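PDB 5GIV: carboxypeptidase 1 from Deinococcus radiodurans str. R1, which probably removes amino acids one at a time from the C-terminus of peptides, with broad specificity except for proline, as a zinc-dependent metallocarboxypeptidase of the M32 family. Local coordinates for residues 426-431 / 483-489; 205-211 / 252-257; 135-139 / 410-415. All blocks are in the same frame, centred on the assembly; numbering follows the deposited sequence.

Contact 1 (426-431 / 483-489)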
loop_
_atom_site.group_PDB
_atom_site.type_symbol
_atom_site.label_atom_id
_atom_site.label_comp_id
_atom_site.label_asym_id
_atom_site.label_seq_id
_atom_site.Cartn_x
_atom_site.Cartn_y
_atom_site.Cartn_z
ATOM N N ASN A 426 26.605 -15.280 -3.497
ATOM C CA ASN A 426 27.629 -14.969 -4.488
ATOM C C ASN A 426 28.201 -16.249 -5.091
ATOM O O ASN A 426 28.380 -16.357 -6.314
ATOM C CB ASN A 426 28.745 -14.137 -3.858
ATOM C CG ASN A 426 28.393 -12.671 -3.737
ATOM O OD1 ASN A 426 27.613 -12.132 -4.530
ATOM N ND2 ASN A 426 29.004 -12.003 -2.762
ATOM N N VAL A 427 28.521 -17.225 -4.236
ATOM C CA VAL A 427 29.083 -18.481 -4.722
ATOM C C VAL A 427 28.089 -19.179 -5.643
ATOM O O VAL A 427 28.406 -19.525 -6.790
ATOM C CB VAL A 427 29.478 -19.377 -3.535
ATOM C CG1 VAL A 427 29.978 -20.717 -4.021
ATOM C CG2 VAL A 427 30.525 -18.691 -2.669
ATOM N N LEU A 428 26.855 -19.358 -5.165
ATOM C CA LEU A 428 25.872 -20.128 -5.916
ATOM C C LEU A 428 25.478 -19.452 -7.223
ATOM O O LEU A 428 25.081 -20.138 -8.171
ATOM C CB LEU A 428 24.640 -20.375 -5.048
ATOM C CG LEU A 428 24.800 -21.409 -3.936
ATOM C CD1 LEU A 428 23.515 -21.543 -3.141
ATOM C CD2 LEU A 428 25.204 -22.761 -4.522
ATOM N N SER A 429 25.602 -18.125 -7.311
ATOM C CA SER A 429 25.203 -17.429 -8.532
ATOM C C SER A 429 25.964 -17.959 -9.745
ATOM O O SER A 429 25.365 -18.239 -10.790
ATOM C CB SER A 429 25.410 -15.917 -8.380
ATOM O OG SER A 429 26.780 -15.570 -8.302
ATOM N N ALA A 430 27.289 -18.102 -9.623
ATOM C CA ALA A 430 28.090 -18.631 -10.730
ATOM C C ALA A 430 27.862 -20.125 -10.940
ATOM O O ALA A 430 27.928 -20.605 -12.079
ATOM C CB ALA A 430 29.574 -18.356 -10.492
ATOM N N GLN A 431 27.629 -20.876 -9.862
ATOM C CA GLN A 431 27.371 -22.306 -9.991
ATOM C C GLN A 431 26.071 -22.550 -10.746
ATOM O O GLN A 431 26.020 -23.374 -11.664
ATOM C CB GLN A 431 27.343 -22.956 -8.604
ATOM C CG GLN A 431 27.147 -24.473 -8.578
ATOM C CD GLN A 431 27.457 -25.082 -7.201
ATOM O OE1 GLN A 431 28.094 -24.445 -6.363
ATOM N NE2 GLN A 431 26.997 -26.316 -6.968
ATOM N N ALA A 483 27.288 -30.475 -5.105
ATOM C CA ALA A 483 26.991 -29.668 -3.937
ATOM C C ALA A 483 27.643 -28.291 -4.071
ATOM O O ALA A 483 28.400 -28.011 -5.012
ATOM C CB ALA A 483 27.470 -30.379 -2.670
ATOM N N LEU A 484 27.371 -27.428 -3.095
ATOM C CA LEU A 484 27.936 -26.088 -3.097
ATOM C C LEU A 484 29.449 -26.138 -3.267
ATOM O O LEU A 484 30.142 -26.864 -2.553
ATOM C CB LEU A 484 27.561 -25.376 -1.793
ATOM C CG LEU A 484 28.161 -24.003 -1.490
ATOM C CD1 LEU A 484 27.775 -23.007 -2.557
ATOM C CD2 LEU A 484 27.669 -23.516 -0.129
ATOM N N THR A 485 29.956 -25.393 -4.249
ATOM C CA THR A 485 31.391 -25.297 -4.458
ATOM C C THR A 485 31.743 -23.907 -4.968
ATOM O O THR A 485 31.045 -23.358 -5.822
ATOM C CB THR A 485 31.903 -26.363 -5.443
ATOM O OG1 THR A 485 33.244 -26.043 -5.847
ATOM C CG2 THR A 485 31.018 -26.437 -6.670
ATOM N N ALA A 486 32.850 -23.364 -4.471
ATOM C CA ALA A 486 33.346 -22.072 -4.922
ATOM C C ALA A 486 34.053 -22.152 -6.263
ATOM O O ALA A 486 34.459 -21.113 -6.794
ATOM C CB ALA A 486 34.314 -21.484 -3.896
ATOM N N GLY A 487 34.194 -23.348 -6.825
ATOM C CA GLY A 487 34.932 -23.521 -8.049
ATOM C C GLY A 487 34.434 -22.622 -9.155
ATOM O O GLY A 487 35.158 -21.759 -9.655
ATOM N N PRO A 488 33.178 -22.815 -9.567
ATOM C CA PRO A 488 32.649 -21.995 -10.671
ATOM C C PRO A 488 32.732 -20.509 -10.381
ATOM O O PRO A 488 33.005 -19.708 -11.286
ATOM C CB PRO A 488 31.198 -22.486 -10.807
ATOM C CG PRO A 488 31.209 -23.867 -10.200
ATOM C CD PRO A 488 32.202 -23.805 -9.083
ATOM N N TYR A 489 32.516 -20.131 -9.119
ATOM C CA TYR A 489 32.596 -18.733 -8.710
ATOM C C TYR A 489 33.999 -18.176 -8.900
ATOM O O TYR A 489 34.175 -17.109 -9.497
ATOM C CB TYR A 489 32.145 -18.608 -7.253
ATOM C CG TYR A 489 32.158 -17.212 -6.667
ATOM C CD1 TYR A 489 31.438 -16.176 -7.258
ATOM C CD2 TYR A 489 32.821 -16.948 -5.468
ATOM C CE1 TYR A 489 31.429 -14.905 -6.704
ATOM C CE2 TYR A 489 32.814 -15.685 -4.903
ATOM C CZ TYR A 489 32.111 -14.667 -5.522
ATOM O OH TYR A 489 32.091 -13.415 -4.962
HETATM O O HOH W 1 30.586 -21.473 -7.543
#

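Contact 2 (205-211 / 252-257)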
loop_
_atom_site.group_PDB
_atom_site.type_symbol
_atom_site.label_atom_id
_atom_site.label_comp_id
_atom_site.label_asym_id
_atom_site.label_seq_id
_atom_site.Cartn_x
_atom_site.Cartn_y
_atom_site.Cartn_z
ATOM N N PHE A 205 22.452 12.181 -14.408
ATOM C CA PHE A 205 21.503 11.294 -15.070
ATOM C C PHE A 205 20.136 11.475 -14.422
ATOM O O PHE A 205 19.950 11.120 -13.251
ATOM C CB PHE A 205 21.978 9.845 -14.976
ATOM C CG PHE A 205 23.214 9.552 -15.798
ATOM C CD1 PHE A 205 24.422 10.181 -15.518
ATOM C CD2 PHE A 205 23.178 8.619 -16.819
ATOM C CE1 PHE A 205 25.559 9.910 -16.266
ATOM C CE2 PHE A 205 24.317 8.337 -17.570
ATOM C CZ PHE A 205 25.507 8.982 -17.289
ATOM N N ALA A 206 19.180 12.021 -15.175
ATOM C CA ALA A 206 17.876 12.346 -14.609
ATOM C C ALA A 206 17.212 11.109 -14.010
ATOM O O ALA A 206 17.164 10.042 -14.634
ATOM C CB ALA A 206 16.980 12.959 -15.677
ATOM N N GLN A 207 16.645 11.282 -12.812
ATOM C CA GLN A 207 16.080 10.161 -12.067
ATOM C C GLN A 207 15.009 9.426 -12.868
ATOM O O GLN A 207 14.965 8.190 -12.871
ATOM C CB GLN A 207 15.496 10.665 -10.749
ATOM C CG GLN A 207 14.426 9.762 -10.161
ATOM C CD GLN A 207 14.006 10.177 -8.759
ATOM O OE1 GLN A 207 14.842 10.437 -7.889
ATOM N NE2 GLN A 207 12.693 10.254 -8.537
ATOM N N GLU A 208 14.132 10.165 -13.552
ATOM C CA GLU A 208 13.030 9.529 -14.269
ATOM C C GLU A 208 13.535 8.634 -15.400
ATOM O O GLU A 208 12.999 7.544 -15.628
ATOM C CB GLU A 208 12.072 10.594 -14.807
ATOM C CG GLU A 208 10.803 10.022 -15.403
ATOM C CD GLU A 208 9.838 11.087 -15.906
ATOM O OE1 GLU A 208 10.168 12.294 -15.818
ATOM O OE2 GLU A 208 8.743 10.710 -16.394
ATOM N N ARG A 209 14.568 9.070 -16.120
ATOM C CA ARG A 209 15.114 8.225 -17.173
ATOM C C ARG A 209 15.767 6.966 -16.618
ATOM O O ARG A 209 15.638 5.887 -17.207
ATOM C CB ARG A 209 16.117 8.996 -18.014
ATOM C CG ARG A 209 15.481 9.902 -19.015
ATOM C CD ARG A 209 16.503 10.769 -19.692
ATOM N NE ARG A 209 15.862 11.455 -20.798
ATOM C CZ ARG A 209 15.356 12.676 -20.730
ATOM N NH1 ARG A 209 15.423 13.363 -19.589
ATOM N NH2 ARG A 209 14.768 13.197 -21.806
ATOM N N GLN A 210 16.454 7.079 -15.477
ATOM C CA GLN A 210 17.074 5.902 -14.881
ATOM C C GLN A 210 16.032 4.838 -14.578
ATOM O O GLN A 210 16.205 3.668 -14.931
ATOM C CB GLN A 210 17.835 6.286 -13.612
ATOM C CG GLN A 210 19.104 7.087 -13.823
ATOM C CD GLN A 210 19.934 7.148 -12.552
ATOM O OE1 GLN A 210 20.148 6.131 -11.890
ATOM N NE2 GLN A 210 20.408 8.334 -12.207
ATOM N N LEU A 211 14.924 5.231 -13.949
ATOM C CA LEU A 211 13.891 4.254 -13.634
ATOM C C LEU A 211 13.320 3.643 -14.910
ATOM O O LEU A 211 13.117 2.426 -14.986
ATOM C CB LEU A 211 12.782 4.901 -12.805
ATOM C CG LEU A 211 13.207 5.301 -11.400
ATOM C CD1 LEU A 211 12.142 6.158 -10.705
ATOM C CD2 LEU A 211 13.510 4.039 -10.615
ATOM N N VAL A 252 17.606 5.896 -6.285
ATOM C CA VAL A 252 18.175 6.585 -7.436
ATOM C C VAL A 252 19.096 7.699 -6.969
ATOM O O VAL A 252 18.706 8.526 -6.137
ATOM C CB VAL A 252 17.077 7.146 -8.350
ATOM C CG1 VAL A 252 17.706 7.745 -9.617
ATOM C CG2 VAL A 252 16.084 6.058 -8.690
ATOM N N LYS A 253 20.305 7.736 -7.523
ATOM C CA LYS A 253 21.243 8.839 -7.347
ATOM C C LYS A 253 21.530 9.453 -8.713
ATOM O O LYS A 253 22.159 8.819 -9.563
ATOM C CB LYS A 253 22.533 8.370 -6.675
ATOM C CG LYS A 253 22.346 8.080 -5.204
ATOM C CD LYS A 253 23.659 8.025 -4.457
ATOM C CE LYS A 253 24.220 6.636 -4.480
ATOM N NZ LYS A 253 23.473 5.805 -3.495
ATOM N N GLU A 254 21.073 10.685 -8.931
ATOM C CA GLU A 254 21.379 11.327 -10.201
ATOM C C GLU A 254 22.876 11.520 -10.391
ATOM O O GLU A 254 23.336 11.623 -11.532
ATOM C CB GLU A 254 20.657 12.671 -10.314
ATOM C CG GLU A 254 19.149 12.532 -10.447
ATOM C CD GLU A 254 18.496 13.721 -11.135
ATOM O OE1 GLU A 254 19.129 14.797 -11.226
ATOM O OE2 GLU A 254 17.353 13.555 -11.621
ATOM N N GLN A 255 23.653 11.539 -9.311
ATOM C CA GLN A 255 25.094 11.711 -9.438
ATOM C C GLN A 255 25.830 10.416 -9.775
ATOM O O GLN A 255 27.045 10.458 -9.964
ATOM C CB GLN A 255 25.678 12.307 -8.153
ATOM C CG GLN A 255 25.585 11.405 -6.927
ATOM C CD GLN A 255 24.286 11.548 -6.127
ATOM O OE1 GLN A 255 23.219 11.878 -6.667
ATOM N NE2 GLN A 255 24.380 11.288 -4.814
ATOM N N ASP A 256 25.144 9.280 -9.861
ATOM C CA ASP A 256 25.773 8.020 -10.253
ATOM C C ASP A 256 24.710 7.008 -10.673
ATOM O O ASP A 256 24.010 6.445 -9.825
ATOM C CB ASP A 256 26.642 7.458 -9.123
ATOM C CG ASP A 256 27.298 6.123 -9.490
ATOM O OD1 ASP A 256 27.210 5.680 -10.657
ATOM O OD2 ASP A 256 27.958 5.534 -8.615
ATOM N N PRO A 257 24.568 6.754 -11.977
ATOM C CA PRO A 257 23.471 5.910 -12.460
ATOM C C PRO A 257 23.673 4.419 -12.235
ATOM O O PRO A 257 22.703 3.661 -12.383
ATOM C CB PRO A 257 23.416 6.242 -13.955
ATOM C CG PRO A 257 24.821 6.578 -14.296
ATOM C CD PRO A 257 25.386 7.278 -13.081
HETATM O O HOH W 2 20.252 3.921 -13.628
HETATM O O HOH W 3 21.274 5.795 -9.378
#

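Contact 3 (135-139 / 410-415)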
loop_
_atom_site.group_PDB
_atom_site.type_symbol
_atom_site.label_atom_id
_atom_site.label_comp_id
_atom_site.label_asym_id
_atom_site.label_seq_id
_atom_site.Cartn_x
_atom_site.Cartn_y
_atom_site.Cartn_z
ATOM N N LEU A 135 22.526 -3.851 22.255
ATOM C CA LEU A 135 23.206 -5.005 21.683
ATOM C C LEU A 135 23.456 -6.074 22.739
ATOM O O LEU A 135 23.398 -7.271 22.438
ATOM C CB LEU A 135 24.521 -4.572 21.037
ATOM C CG LEU A 135 24.473 -3.732 19.755
ATOM C CD1 LEU A 135 25.837 -3.097 19.496
ATOM C CD2 LEU A 135 24.029 -4.585 18.556
ATOM N N GLU A 136 23.735 -5.667 23.976
ATOM C CA GLU A 136 23.954 -6.642 25.039
ATOM C C GLU A 136 22.691 -7.456 25.303
ATOM O O GLU A 136 22.745 -8.686 25.427
ATOM C CB GLU A 136 24.452 -5.932 26.292
ATOM C CG GLU A 136 25.941 -5.636 26.204
ATOM C CD GLU A 136 26.455 -4.750 27.322
ATOM O OE1 GLU A 136 25.627 -4.148 28.058
ATOM O OE2 GLU A 136 27.701 -4.671 27.463
ATOM N N LYS A 137 21.540 -6.786 25.385
ATOM C CA LYS A 137 20.290 -7.513 25.550
ATOM C C LYS A 137 19.996 -8.366 24.324
ATOM O O LYS A 137 19.491 -9.490 24.449
ATOM C CB LYS A 137 19.137 -6.545 25.822
ATOM C CG LYS A 137 17.849 -7.253 26.228
ATOM C CD LYS A 137 16.729 -6.290 26.602
ATOM C CE LYS A 137 15.492 -7.062 27.073
ATOM N NZ LYS A 137 14.388 -6.174 27.532
ATOM N N THR A 138 20.288 -7.844 23.128
ATOM C CA THR A 138 20.083 -8.633 21.917
ATOM C C THR A 138 20.965 -9.874 21.910
ATOM O O THR A 138 20.510 -10.960 21.538
ATOM C CB THR A 138 20.334 -7.789 20.664
ATOM O OG1 THR A 138 19.310 -6.800 20.541
ATOM C CG2 THR A 138 20.301 -8.671 19.425
ATOM N N LEU A 139 22.224 -9.744 22.338
ATOM C CA LEU A 139 23.097 -10.914 22.374
ATOM C C LEU A 139 22.579 -11.962 23.347
ATOM O O LEU A 139 22.580 -13.158 23.037
ATOM C CB LEU A 139 24.518 -10.512 22.747
ATOM C CG LEU A 139 25.457 -11.716 22.851
ATOM C CD1 LEU A 139 25.593 -12.410 21.502
ATOM C CD2 LEU A 139 26.821 -11.301 23.377
ATOM N N TRP A 410 22.170 -6.407 13.256
ATOM C CA TRP A 410 22.273 -6.670 14.691
ATOM C C TRP A 410 21.406 -5.742 15.540
ATOM O O TRP A 410 21.281 -5.972 16.750
ATOM C CB TRP A 410 23.727 -6.545 15.147
ATOM C CG TRP A 410 24.666 -7.493 14.468
ATOM C CD1 TRP A 410 24.345 -8.674 13.855
ATOM C CD2 TRP A 410 26.084 -7.340 14.324
ATOM N NE1 TRP A 410 25.476 -9.261 13.342
ATOM C CE2 TRP A 410 26.557 -8.463 13.619
ATOM C CE3 TRP A 410 27.000 -6.363 14.728
ATOM C CZ2 TRP A 410 27.905 -8.635 13.302
ATOM C CZ3 TRP A 410 28.335 -6.537 14.418
ATOM C CH2 TRP A 410 28.775 -7.664 13.714
ATOM N N TYR A 411 20.793 -4.718 14.951
ATOM C CA TYR A 411 19.967 -3.797 15.716
ATOM C C TYR A 411 18.476 -4.014 15.504
ATOM O O TYR A 411 17.675 -3.478 16.282
ATOM C CB TYR A 411 20.325 -2.349 15.362
ATOM C CG TYR A 411 21.794 -2.069 15.524
ATOM C CD1 TYR A 411 22.325 -1.745 16.767
ATOM C CD2 TYR A 411 22.658 -2.162 14.444
ATOM C CE1 TYR A 411 23.666 -1.504 16.919
ATOM C CE2 TYR A 411 23.999 -1.928 14.592
ATOM C CZ TYR A 411 24.498 -1.601 15.826
ATOM O OH TYR A 411 25.842 -1.367 15.974
ATOM N N PHE A 412 18.087 -4.765 14.474
ATOM C CA PHE A 412 16.691 -5.073 14.197
ATOM C C PHE A 412 16.447 -6.576 14.171
ATOM O O PHE A 412 15.445 -7.032 13.619
ATOM C CB PHE A 412 16.266 -4.439 12.875
ATOM C CG PHE A 412 14.781 -4.305 12.716
ATOM C CD1 PHE A 412 13.942 -4.349 13.822
ATOM C CD2 PHE A 412 14.219 -4.130 11.460
ATOM C CE1 PHE A 412 12.566 -4.222 13.678
ATOM C CE2 PHE A 412 12.845 -4.001 11.305
ATOM C CZ PHE A 412 12.019 -4.050 12.414
ATOM N N GLY A 413 17.358 -7.356 14.735
ATOM C CA GLY A 413 17.238 -8.788 14.740
ATOM C C GLY A 413 18.326 -9.432 15.574
ATOM O O GLY A 413 19.103 -8.757 16.257
ATOM N N PRO A 414 18.417 -10.756 15.517
ATOM C CA PRO A 414 19.398 -11.459 16.341
ATOM C C PRO A 414 20.810 -11.188 15.861
ATOM O O PRO A 414 21.047 -10.767 14.727
ATOM C CB PRO A 414 19.033 -12.940 16.157
ATOM C CG PRO A 414 17.682 -12.951 15.506
ATOM C CD PRO A 414 17.623 -11.683 14.700
ATOM N N ILE A 415 21.756 -11.446 16.757
ATOM C CA ILE A 415 23.177 -11.426 16.448
ATOM C C ILE A 415 23.609 -12.857 16.169
ATOM O O ILE A 415 23.465 -13.731 17.032
ATOM C CB ILE A 415 23.999 -10.826 17.595
ATOM C CG1 ILE A 415 23.657 -9.351 17.783
ATOM C CG2 ILE A 415 25.481 -11.001 17.327
ATOM C CD1 ILE A 415 24.222 -8.766 19.063
HETATM O O HOH W 4 20.546 -4.826 19.038
#

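Contact 1 (426-431 / 483-489)
The side-chain amide of Q431 reads the backbone of the loop 483-485 with both of its ends. OE1 accepts from T485 N at 3.0 Å in a fairly straight bond (162° at the hydrogen), the donor tilted somewhat from the carbonyl plane. NE2 donates to A483 O at 2.9 Å, but comes down on that carbonyl from above its plane. With CG anti to the backbone N (chi1 -177°) and the chain extended beyond it, the amide projects clear of helix 420-439 and its rotation is fixed by the two opposite demands; NE2 has a further partner in T480 OG1. T485 in turn caps the next helix, its OG1 accepting from G487 N at 3.0 Å. A water bridges the two segments, donating to V427 O and T485 O and accepting from Y489 N.

Packing takes over towards N426. The Y489 ring lies with one face under the helix backbone: V427 CA stands 4.2 Å from the ring centroid, 24° off the normal, a CH-pi contact, and N426 C lies over the rim of that same face. The N426 amide is nearly parallel to the ring plane, and N426 CB is 3.6 Å from Y489 OH. A430 CB sits at the edge of the ring and packs on Y489 CA at 3.5 Å. At the other end L484 CD1 fits between V427 CG1 (3.5 Å) and L428 CD2.

N358 bonds to both N426 ND2 and Y489 OH. Beyond the pair, helix 169-193 packs on V427, A486 and Y489 through L179, helix 472-480 meets L428 and Q431 through I476, and helix 292-306 lies against N426, L428 and S429, placing the N426 side chain about 5 Å from that of the zinc ligand E296.

Contact 2 (205-211 / 252-257)
Q210 reaches from the first turn of helix 207-221 into the bend formed by residues 252-257. Its CB points at that loop, and with the chain extended beyond CG the amide arrives between V252 and P257. CD lies 3.7 Å from V252 CG1, the two side chains sliding past each other in opposite directions, and equally close to P257 CA, to which OE1 comes nearer still (3.4 Å). At the tip, NE2 donates to K253 O at 3.2 Å, almost straight (175°) and in the plane of its own amide, and also to F205 O. K253 O accepts from D256 N as well, within the type I turn 253-256, and the two donors reach it from opposite faces. OE1 accepts a hydrogen bond from a water that also donates to P257 O.

Two further bonds hold the entry to the helix. F205 N donates to E254 O, in the carbonyl plane and on a lone pair, and E254 OE2 accepts from Q207 N at 2.7 Å, met on its anti side and well out of the carboxylate plane. P257 CG stands 3.5 Å above the centre of the F205 ring, 7° off the normal, a CH-pi contact.

A carboxylate bonded to an N-H of the first turn would probably be stabilised by the helix dipole. Mostly side chain to backbone, the bonds join the start of helix 207-221 to the loop leading into helix 257-275, which carries the zinc-binding H266 and H270.

Contact 3 (135-139 / 410-415)
L135 and T138, one turn apart on helix 128-147, press into the irregular loop 410-415 in a buried, largely apolar contact away from the zinc site. No direct hydrogen bond crosses between the segments. L135 CD2 does most of the touching: it lies 3.5 Å from Y411 CE1, 3.6 Å from W410 O and 3.9 Å from W410 CB, with the leucine and tyrosine side chains running obliquely to one another. CD1 of the same leucine follows the ring towards its hydroxyl, coming to 3.9 Å from Y411 OH.

T138 splits its two branches between different tasks. Its methyl CG2, set opposite the backbone N by chi1 of -69°, packs on G413 O at 3.4 Å and on I415 CG1. OG1 is hydrogen-bonded to a water (2.8 Å), and this water donates to W410 O, bridging the helix to the loop. The polar ends of these residues have partners beyond the two segments: T138 OG1 bonds to H111, W410 NE1 to E368 and Y411 OH to A404 O.

The fold is the largely helical one of the M32 carboxypeptidases, and here a loop between helices 381-393 and 420-439 is laid across a helix from the N-terminal part of the chain. Helix 102-122 also touches the loop: W119 stacks on the Y411 ring and S115 OG bonds to Y411 O. I415 directs CD1 at the backbone of helix 128-147, 3.8 Å from L135 O, and reaches L139 CB at 4.1 Å. I415 CG2 lies over the rim of one face of the W410 indole, while I415 N bonds to S142 OG, a turn further along helix 128-147.

The three contacts are separate sites in one helical chain, their centres 30 to 35 Å apart and their nearest atoms no closer than about 16 Å. Contact 3 joins segments 271 residues apart at their closest ends, and contact 2 is nested within the long loop it closes; contact 1 follows both, near the C-terminus. Contacts 1 and 3 are linked in sequence, since the loop 410-415 leads into helix 420-439. Helix 257-275 begins at contact 2, and helix 292-306, bearing E296, packs on contact 1. Contacts 1 and 2 thus adjoin helices that carry zinc ligands, whereas contact 3 joins an early helix to a late loop away from the metal.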